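Local atomic coordinates of nidogen (Mus musculus, PDB entry 1NPE), a protein that probably links basement-membrane components, its six-bladed YWTD beta-propeller domain binding laminin, as is known for nidogen. Residues N20-T25 and N229-M234; T71-Q76 and R91-T96; I103-M108 and R114-T119. All blocks are in the same frame, centred on the assembly; numbering follows the deposited sequence.

Interaction 1: residues N20-T25 and N229-M234; sequences NTMKKT and NSVIAM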
loop_
_atom_site.group_PDB
_atom_site.type_symbol
_atom_site.label_atom_id
_atom_site.label_comp_id
_atom_site.label_asym_id
_atom_site.label_seq_id
_atom_site.Cartn_x
_atom_site.Cartn_y
_atom_site.Cartn_z
ATOM N N ASN A 20 3.047 13.557 24.864
ATOM C CA ASN A 20 3.069 14.102 23.506
ATOM C C ASN A 20 4.471 14.387 22.951
ATOM O O ASN A 20 4.620 15.180 22.020
ATOM C CB ASN A 20 2.198 15.367 23.422
ATOM C CG ASN A 20 0.745 15.118 23.834
ATOM O OD1 ASN A 20 -0.068 16.050 23.893
ATOM N ND2 ASN A 20 0.417 13.862 24.129
ATOM N N THR A 21 5.483 13.719 23.501
ATOM C CA THR A 21 6.866 13.905 23.061
ATOM C C THR A 21 7.535 12.578 22.686
ATOM O O THR A 21 7.422 11.588 23.410
ATOM C CB THR A 21 7.707 14.611 24.162
ATOM O OG1 THR A 21 7.169 15.913 24.416
ATOM C CG2 THR A 21 9.159 14.752 23.736
ATOM N N MET A 22 8.208 12.557 21.540
ATOM C CA MET A 22 8.903 11.354 21.087
ATOM C C MET A 22 10.284 11.263 21.729
ATOM O O MET A 22 11.084 12.197 21.617
ATOM C CB MET A 22 9.094 11.363 19.564
ATOM C CG MET A 22 7.824 11.411 18.729
ATOM S SD MET A 22 8.198 11.155 16.969
ATOM C CE MET A 22 8.437 12.823 16.393
ATOM N N LYS A 23 10.566 10.142 22.392
ATOM C CA LYS A 23 11.876 9.931 23.011
ATOM C C LYS A 23 12.768 9.310 21.940
ATOM O O LYS A 23 12.987 8.101 21.923
ATOM C CB LYS A 23 11.757 8.987 24.213
ATOM C CG LYS A 23 10.863 9.483 25.358
ATOM C CD LYS A 23 11.560 10.501 26.266
ATOM C CE LYS A 23 11.570 11.912 25.679
ATOM N NZ LYS A 23 12.299 12.882 26.558
ATOM N N LYS A 24 13.259 10.149 21.035
ATOM C CA LYS A 24 14.098 9.715 19.913
ATOM C C LYS A 24 15.334 8.894 20.265
ATOM O O LYS A 24 15.713 7.980 19.526
ATOM C CB LYS A 24 14.560 10.919 19.097
ATOM C CG LYS A 24 13.479 11.892 18.712
ATOM C CD LYS A 24 14.120 13.062 18.010
ATOM C CE LYS A 24 13.309 14.308 18.197
ATOM N NZ LYS A 24 13.965 15.493 17.575
ATOM N N THR A 25 15.999 9.268 21.354
ATOM C CA THR A 25 17.211 8.581 21.786
ATOM C C THR A 25 16.942 7.185 22.334
ATOM O O THR A 25 17.860 6.366 22.441
ATOM C CB THR A 25 17.958 9.401 22.851
ATOM O OG1 THR A 25 17.097 9.626 23.973
ATOM C CG2 THR A 25 18.397 10.733 22.271
ATOM N N ASN A 229 12.147 10.708 4.905
ATOM C CA ASN A 229 12.557 9.515 5.642
ATOM C C ASN A 229 12.494 9.757 7.145
ATOM O O ASN A 229 13.455 9.504 7.864
ATOM C CB ASN A 229 13.964 9.073 5.236
ATOM C CG ASN A 229 13.970 8.287 3.943
ATOM O OD1 ASN A 229 13.265 7.284 3.811
ATOM N ND2 ASN A 229 14.762 8.736 2.979
ATOM N N SER A 230 11.363 10.267 7.614
ATOM C CA SER A 230 11.211 10.534 9.032
ATOM C C SER A 230 9.772 10.458 9.515
ATOM O O SER A 230 8.831 10.408 8.718
ATOM C CB SER A 230 11.771 11.916 9.363
ATOM O OG SER A 230 10.889 12.941 8.933
ATOM N N VAL A 231 9.623 10.389 10.832
ATOM C CA VAL A 231 8.314 10.373 11.465
ATOM C C VAL A 231 8.099 11.825 11.894
ATOM O O VAL A 231 8.906 12.388 12.634
ATOM C CB VAL A 231 8.271 9.451 12.699
ATOM C CG1 VAL A 231 6.920 9.568 13.389
ATOM C CG2 VAL A 231 8.546 8.004 12.291
ATOM N N ILE A 232 7.024 12.432 11.410
ATOM C CA ILE A 232 6.748 13.823 11.719
ATOM C C ILE A 232 5.530 13.997 12.616
ATOM O O ILE A 232 4.474 13.430 12.354
ATOM C CB ILE A 232 6.565 14.648 10.416
ATOM C CG1 ILE A 232 7.791 14.488 9.510
ATOM C CG2 ILE A 232 6.345 16.114 10.744
ATOM C CD1 ILE A 232 7.672 15.176 8.170
ATOM N N ALA A 233 5.702 14.766 13.688
ATOM C CA ALA A 233 4.626 15.056 14.634
ATOM C C ALA A 233 4.060 16.445 14.332
ATOM O O ALA A 233 4.797 17.434 14.304
ATOM C CB ALA A 233 5.152 14.998 16.066
ATOM N N MET A 234 2.753 16.516 14.100
ATOM C CA MET A 234 2.097 17.783 13.789
ATOM C C MET A 234 0.921 18.041 14.724
ATOM O O MET A 234 0.204 17.115 15.101
ATOM C CB MET A 234 1.603 17.785 12.333
ATOM C CG MET A 234 2.700 17.704 11.271
ATOM S SD MET A 234 3.603 19.256 10.991
ATOM C CE MET A 234 4.131 19.056 9.237
#
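Met22 meets Val231 and Ala233 at the interface between two neighbouring blades of the YWTD beta-propeller. Met22 lies in the loop between strands 11-17 and 28-33. These strands belong to the blade that joins both ends of the chain, since strand 256-259 completes the same sheet. Val231 and Ala233 lie on strand 230-235 of the blade beside it, the last before strand 256-259.

The contact is small and apolar. No hydrogen bond crosses between the segments, and the nearest alpha carbons, those of Met22 and Ala233, are still 8.6 Å apart. The Met22 side chain bridges most of this gap. Its first torsion (chi1 -60°) sets CG beside its own backbone N. The chain then runs extended to SD and bends at the last torsion (chi3 -91°), which turns CE toward the strand. SD lies 4.1 Å from CG1 of Val231, and the two side chains pass at a slant. CE sits 3.8 Å from the carbonyl O of Val231. The methionine therefore touches the strand through its thioether end.

Val231 and Ala233 both point toward the loop, while Ile232 between them points away, as expected along a beta strand. Tyr222 of the adjacent strand packs against both Met22 and Ala233. Leu15 and Leu17 line Met22 from its own blade, and Val231 also touches Leu253. The three touching residues are buried.

Further along the loop, Lys24 makes a salt bridge from NZ to OD2 of Asp243, a second tie to the same neighbouring blade. The loop itself is tightly turned. Lys23 is the centre of an inverse gamma turn, closed by a weak bond of 3.0 Å from Lys24 N to Met22 O. The methyl CE of Met22 also rests 4.0 Å from CB of Ala233.

Interaction 2: residues T71-Q76 and R91-T96; sequences TTIIRQ and RTIFWT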
loop_
_atom_site.group_PDB
_atom_site.type_symbol
_atom_site.label_atom_id
_atom_site.label_comp_id
_atom_site.label_asym_id
_atom_site.label_seq_id
_atom_site.Cartn_x
_atom_site.Cartn_y
_atom_site.Cartn_z
ATOM N N THR A 71 4.096 -14.289 15.054
ATOM C CA THR A 71 3.318 -15.393 14.489
ATOM C C THR A 71 2.432 -14.926 13.338
ATOM O O THR A 71 1.758 -13.901 13.435
ATOM C CB THR A 71 2.422 -16.085 15.541
ATOM O OG1 THR A 71 1.425 -15.169 16.007
ATOM C CG2 THR A 71 3.248 -16.577 16.722
ATOM N N THR A 72 2.453 -15.681 12.246
ATOM C CA THR A 72 1.657 -15.378 11.062
ATOM C C THR A 72 0.267 -16.001 11.189
ATOM O O THR A 72 0.150 -17.174 11.534
ATOM C CB THR A 72 2.337 -15.936 9.808
ATOM O OG1 THR A 72 3.681 -15.443 9.747
ATOM C CG2 THR A 72 1.589 -15.518 8.559
ATOM N N ILE A 73 -0.779 -15.212 10.947
ATOM C CA ILE A 73 -2.142 -15.729 11.038
ATOM C C ILE A 73 -2.776 -16.011 9.683
ATOM O O ILE A 73 -3.594 -16.922 9.564
ATOM C CB ILE A 73 -3.079 -14.832 11.908
ATOM C CG1 ILE A 73 -3.040 -13.372 11.447
ATOM C CG2 ILE A 73 -2.703 -14.955 13.383
ATOM C CD1 ILE A 73 -3.903 -12.434 12.289
ATOM N N ILE A 74 -2.392 -15.249 8.659
ATOM C CA ILE A 74 -2.930 -15.454 7.313
ATOM C C ILE A 74 -1.854 -15.386 6.230
ATOM O O ILE A 74 -1.003 -14.498 6.249
ATOM C CB ILE A 74 -4.043 -14.438 6.968
ATOM C CG1 ILE A 74 -5.172 -14.507 8.007
ATOM C CG2 ILE A 74 -4.590 -14.730 5.583
ATOM C CD1 ILE A 74 -6.358 -13.597 7.720
ATOM N N ARG A 75 -1.910 -16.339 5.293
ATOM C CA ARG A 75 -0.970 -16.428 4.168
ATOM C C ARG A 75 -1.727 -16.673 2.862
ATOM O O ARG A 75 -1.438 -16.056 1.834
ATOM C CB ARG A 75 -0.003 -17.608 4.341
ATOM C CG ARG A 75 0.707 -17.716 5.665
ATOM C CD ARG A 75 1.460 -19.042 5.741
ATOM N NE ARG A 75 1.947 -19.318 7.093
ATOM C CZ ARG A 75 3.135 -18.939 7.551
ATOM N NH1 ARG A 75 3.964 -18.273 6.764
ATOM N NH2 ARG A 75 3.488 -19.206 8.802
ATOM N N GLN A 76 -2.673 -17.607 2.908
ATOM C CA GLN A 76 -3.459 -18.000 1.739
ATOM C C GLN A 76 -4.316 -16.896 1.141
ATOM O O GLN A 76 -4.705 -15.967 1.832
ATOM C CB GLN A 76 -4.378 -19.181 2.092
ATOM C CG GLN A 76 -3.731 -20.310 2.902
ATOM C CD GLN A 76 -2.586 -21.012 2.178
ATOM O OE1 GLN A 76 -1.636 -21.482 2.810
ATOM N NE2 GLN A 76 -2.677 -21.095 0.851
ATOM N N ARG A 91 -13.374 -8.412 18.868
ATOM C CA ARG A 91 -12.225 -9.300 18.648
ATOM C C ARG A 91 -12.005 -9.671 17.176
ATOM O O ARG A 91 -11.879 -10.850 16.844
ATOM C CB ARG A 91 -12.372 -10.588 19.474
ATOM C CG ARG A 91 -12.529 -10.403 20.980
ATOM C CD ARG A 91 -11.193 -10.175 21.677
ATOM N NE ARG A 91 -10.754 -8.789 21.589
ATOM C CZ ARG A 91 -9.504 -8.380 21.779
ATOM N NH1 ARG A 91 -8.535 -9.245 22.067
ATOM N NH2 ARG A 91 -9.225 -7.090 21.693
ATOM N N THR A 92 -11.969 -8.676 16.293
ATOM C CA THR A 92 -11.754 -8.943 14.872
ATOM C C THR A 92 -10.787 -7.962 14.215
ATOM O O THR A 92 -10.499 -6.899 14.757
ATOM C CB THR A 92 -13.079 -8.925 14.076
ATOM O OG1 THR A 92 -13.741 -7.668 14.260
ATOM C CG2 THR A 92 -13.987 -10.050 14.518
ATOM N N ILE A 93 -10.272 -8.346 13.052
ATOM C CA ILE A 93 -9.357 -7.507 12.289
ATOM C C ILE A 93 -10.000 -7.141 10.948
ATOM O O ILE A 93 -10.930 -7.814 10.489
ATOM C CB ILE A 93 -8.009 -8.224 12.013
ATOM C CG1 ILE A 93 -8.213 -9.446 11.115
ATOM C CG2 ILE A 93 -7.374 -8.674 13.312
ATOM C CD1 ILE A 93 -6.912 -10.083 10.660
ATOM N N PHE A 94 -9.529 -6.048 10.355
ATOM C CA PHE A 94 -10.005 -5.572 9.060
ATOM C C PHE A 94 -8.752 -5.206 8.274
ATOM O O PHE A 94 -7.777 -4.741 8.860
ATOM C CB PHE A 94 -10.838 -4.289 9.196
ATOM C CG PHE A 94 -12.145 -4.462 9.921
ATOM C CD1 PHE A 94 -13.341 -4.534 9.213
ATOM C CD2 PHE A 94 -12.190 -4.476 11.314
ATOM C CE1 PHE A 94 -14.569 -4.612 9.884
ATOM C CE2 PHE A 94 -13.409 -4.552 11.991
ATOM C CZ PHE A 94 -14.603 -4.618 11.271
ATOM N N TRP A 95 -8.766 -5.399 6.956
ATOM C CA TRP A 95 -7.598 -5.013 6.173
ATOM C C TRP A 95 -7.922 -4.686 4.727
ATOM O O TRP A 95 -8.961 -5.090 4.200
ATOM C CB TRP A 95 -6.481 -6.070 6.255
ATOM C CG TRP A 95 -6.697 -7.308 5.429
ATOM C CD1 TRP A 95 -6.279 -7.520 4.145
ATOM C CD2 TRP A 95 -7.308 -8.528 5.858
ATOM N NE1 TRP A 95 -6.580 -8.801 3.753
ATOM C CE2 TRP A 95 -7.210 -9.443 4.786
ATOM C CE3 TRP A 95 -7.920 -8.943 7.048
ATOM C CZ2 TRP A 95 -7.701 -10.753 4.867
ATOM C CZ3 TRP A 95 -8.410 -10.247 7.129
ATOM C CH2 TRP A 95 -8.295 -11.135 6.042
ATOM N N THR A 96 -7.041 -3.911 4.108
ATOM C CA THR A 96 -7.193 -3.536 2.716
ATOM C C THR A 96 -6.237 -4.380 1.888
ATOM O O THR A 96 -5.160 -4.751 2.352
ATOM C CB THR A 96 -6.848 -2.051 2.490
ATOM O OG1 THR A 96 -5.511 -1.793 2.952
ATOM C CG2 THR A 96 -7.830 -1.161 3.242
#
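Ile73 and Ile74 meet Ile93 and Trp95 between two consecutive blades of the beta-propeller. Strand 71-74 is the last of one four-stranded sheet, and strand 92-97 is the second of the next. These two segments meet through side chains only, with no hydrogen bond between them.

Ile73 and Ile93 reach toward each other tip to tip, with their CD1 methyls 4.2 Å apart. In both residues CG1 lies between the backbone N and the carbonyl carbon (chi1 52° for Ile73, 65° for Ile93) and the chain runs extended to CD1, which makes these methyls the parts that meet. Ile74 sends its CD1 methyl obliquely to the six-membered ring of Trp95, at 4.0 Å from CZ3.

A classic beta bulge explains why two successive isoleucines both point toward the next blade. Ile73 and Ile74 both face Ile60 of strand 59-64 and bond to its backbone. On the opposing strand Ile93 and Trp95 are two residues apart and share a face of the sheet.

Further out, Arg113 touches both Ile74 and Trp95. Trp95 also packs on Ile60 and on Pro81, while Ile93 rests on Leu86. Phe94, Trp95 and Thr96 belong to a variant of the YWTD signature that names this propeller family. OG1 of Thr96 is hydrogen-bonded to the carbonyl O of Arg125. The tightest approach between the segments is 3.6 Å, from Ile74 CD1 to Trp95 CH2.

Interaction 3: residues I103-M108 and R114-T119; sequences IEVAKM and RVLFDT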
loop_
_atom_site.group_PDB
_atom_site.type_symbol
_atom_site.label_atom_id
_atom_site.label_comp_id
_atom_site.label_asym_id
_atom_site.label_seq_id
_atom_site.Cartn_x
_atom_site.Cartn_y
_atom_site.Cartn_z
ATOM N N ILE A 103 -11.669 -5.498 0.965
ATOM C CA ILE A 103 -11.541 -5.222 2.379
ATOM C C ILE A 103 -12.133 -6.447 3.055
ATOM O O ILE A 103 -13.286 -6.804 2.823
ATOM C CB ILE A 103 -12.311 -3.945 2.793
ATOM C CG1 ILE A 103 -11.631 -2.709 2.194
ATOM C CG2 ILE A 103 -12.363 -3.826 4.315
ATOM C CD1 ILE A 103 -12.406 -1.439 2.368
ATOM N N GLU A 104 -11.303 -7.148 3.811
ATOM C CA GLU A 104 -11.759 -8.337 4.504
ATOM C C GLU A 104 -11.777 -8.142 6.011
ATOM O O GLU A 104 -11.148 -7.233 6.552
ATOM C CB GLU A 104 -10.878 -9.535 4.148
ATOM C CG GLU A 104 -10.797 -9.833 2.649
ATOM C CD GLU A 104 -10.253 -11.216 2.367
ATOM O OE1 GLU A 104 -10.770 -12.182 2.953
ATOM O OE2 GLU A 104 -9.310 -11.344 1.566
ATOM N N VAL A 105 -12.551 -8.983 6.676
ATOM C CA VAL A 105 -12.660 -8.950 8.117
ATOM C C VAL A 105 -12.488 -10.399 8.565
ATOM O O VAL A 105 -12.822 -11.324 7.819
ATOM C CB VAL A 105 -14.026 -8.362 8.565
ATOM C CG1 VAL A 105 -15.190 -9.167 7.980
ATOM C CG2 VAL A 105 -14.106 -8.311 10.079
ATOM N N ALA A 106 -11.877 -10.596 9.730
ATOM C CA ALA A 106 -11.651 -11.942 10.259
ATOM C C ALA A 106 -11.412 -11.897 11.764
ATOM O O ALA A 106 -11.241 -10.823 12.335
ATOM C CB ALA A 106 -10.452 -12.585 9.558
ATOM N N LYS A 107 -11.416 -13.065 12.402
ATOM C CA LYS A 107 -11.170 -13.151 13.840
ATOM C C LYS A 107 -9.717 -12.784 14.124
ATOM O O LYS A 107 -8.882 -12.823 13.220
ATOM C CB LYS A 107 -11.446 -14.568 14.345
ATOM C CG LYS A 107 -12.913 -14.957 14.309
ATOM C CD LYS A 107 -13.127 -16.398 14.751
ATOM C CE LYS A 107 -12.719 -16.629 16.198
ATOM N NZ LYS A 107 -13.120 -17.992 16.656
ATOM N N MET A 108 -9.413 -12.442 15.374
ATOM C CA MET A 108 -8.051 -12.068 15.759
ATOM C C MET A 108 -7.008 -13.103 15.322
ATOM O O MET A 108 -5.895 -12.737 14.947
ATOM C CB MET A 108 -7.949 -11.871 17.271
ATOM C CG MET A 108 -8.880 -10.834 17.858
ATOM S SD MET A 108 -8.476 -9.164 17.387
ATOM C CE MET A 108 -7.884 -8.513 18.882
ATOM N N ARG A 114 -14.092 -13.151 5.857
ATOM C CA ARG A 114 -15.271 -12.694 5.141
ATOM C C ARG A 114 -14.867 -11.472 4.336
ATOM O O ARG A 114 -14.186 -10.586 4.847
ATOM C CB ARG A 114 -16.411 -12.316 6.103
ATOM C CG ARG A 114 -17.491 -11.451 5.449
ATOM C CD ARG A 114 -18.739 -11.266 6.301
ATOM N NE ARG A 114 -19.625 -10.259 5.714
ATOM C CZ ARG A 114 -20.601 -9.635 6.368
ATOM N NH1 ARG A 114 -20.840 -9.922 7.642
ATOM N NH2 ARG A 114 -21.293 -8.668 5.771
ATOM N N VAL A 115 -15.247 -11.454 3.064
ATOM C CA VAL A 115 -14.955 -10.321 2.208
ATOM C C VAL A 115 -16.046 -9.301 2.493
ATOM O O VAL A 115 -17.203 -9.485 2.108
ATOM C CB VAL A 115 -14.963 -10.718 0.708
ATOM C CG1 VAL A 115 -14.762 -9.492 -0.171
ATOM C CG2 VAL A 115 -13.861 -11.742 0.429
ATOM N N LEU A 116 -15.681 -8.247 3.215
ATOM C CA LEU A 116 -16.624 -7.196 3.572
ATOM C C LEU A 116 -17.026 -6.380 2.343
ATOM O O LEU A 116 -18.208 -6.136 2.123
ATOM C CB LEU A 116 -16.024 -6.295 4.656
ATOM C CG LEU A 116 -17.009 -5.587 5.592
ATOM C CD1 LEU A 116 -17.915 -6.616 6.273
ATOM C CD2 LEU A 116 -16.246 -4.774 6.632
ATOM N N PHE A 117 -16.043 -5.982 1.539
ATOM C CA PHE A 117 -16.298 -5.207 0.326
ATOM C C PHE A 117 -15.315 -5.632 -0.757
ATOM O O PHE A 117 -14.161 -5.927 -0.462
ATOM C CB PHE A 117 -16.107 -3.702 0.574
ATOM C CG PHE A 117 -16.987 -3.134 1.653
ATOM C CD1 PHE A 117 -18.355 -2.994 1.452
ATOM C CD2 PHE A 117 -16.439 -2.718 2.866
ATOM C CE1 PHE A 117 -19.172 -2.446 2.444
ATOM C CE2 PHE A 117 -17.245 -2.169 3.869
ATOM C CZ PHE A 117 -18.618 -2.033 3.656
ATOM N N ASP A 118 -15.749 -5.621 -2.012
ATOM C CA ASP A 118 -14.853 -6.003 -3.100
ATOM C C ASP A 118 -15.199 -5.392 -4.450
ATOM O O ASP A 118 -14.804 -5.910 -5.497
ATOM C CB ASP A 118 -14.737 -7.528 -3.216
ATOM C CG ASP A 118 -16.031 -8.188 -3.639
ATOM O OD1 ASP A 118 -17.091 -7.520 -3.616
ATOM O OD2 ASP A 118 -15.976 -9.379 -4.005
ATOM N N THR A 119 -15.968 -4.312 -4.419
ATOM C CA THR A 119 -16.347 -3.592 -5.624
ATOM C C THR A 119 -16.026 -2.136 -5.334
ATOM O O THR A 119 -16.003 -1.734 -4.174
ATOM C CB THR A 119 -17.855 -3.758 -5.961
ATOM O OG1 THR A 119 -18.656 -3.370 -4.838
ATOM C CG2 THR A 119 -18.166 -5.201 -6.330
#
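Ile103 and Phe117, and Val105 and Arg114, form the two hydrogen-bonded pairs of an antiparallel hairpin. Ile103 N gives a straight bond to Phe117 O (2.9 Å, 166°). The carbonyl O of Ile103 takes Phe117 N at 3.2 Å, and also Leu116 N through a weak, bent bond. Val105 N reaches Arg114 O at 2.9 Å, and Arg114 N returns to Val105 O at 3.0 Å. Glu104 and Val115 make the non-hydrogen-bonded pair between them. There the CA of Glu104 lies 3.3 Å from Arg114 O, a CA-H...O contact.

Side-chain contacts lie on both faces of the sheet. Val105 and Arg114 lie alongside, with CG1 of Val105 3.9 Å from CB of Arg114. Leu116 CD1 adds to this group: it meets Val105 CG1 and also lies 3.8 Å above the guanidinium plane of Arg114, offset toward the rim of that group.

On the other face the charged end of Glu104 passes Val115 CG2, but its main partners are Arg113 and Arg102, both salt-bridged to OE2.

Phe117 carries the packing onward to the ring of Trp138 in the next blade. Leu116 and Phe117 both face Ile103, so a classic beta bulge interrupts the outer hairpin of this four-stranded propeller blade.

Overall arrangement
The three contacts lie on the ring of six four-stranded sheets. Interaction 1 is on the opposite side of the chain's centre from the other two, its centre about 28 Å from that of interaction 2 and 33 Å from that of interaction 3. Along the chain, 20-25 with 229-234 encloses both others, and interaction 2 closes before interaction 3 opens. Interactions 2 and 3 have centres about 10 Å apart. Segment 91-96 and both segments of interaction 3 lie in the sheet of strands 81-87 to 114-117, where Ile93 N probably bonds to Ala106 O. Hydrogen bonds thus build the blade of interaction 3, while apolar side chains join successive blades at interactions 1 and 2.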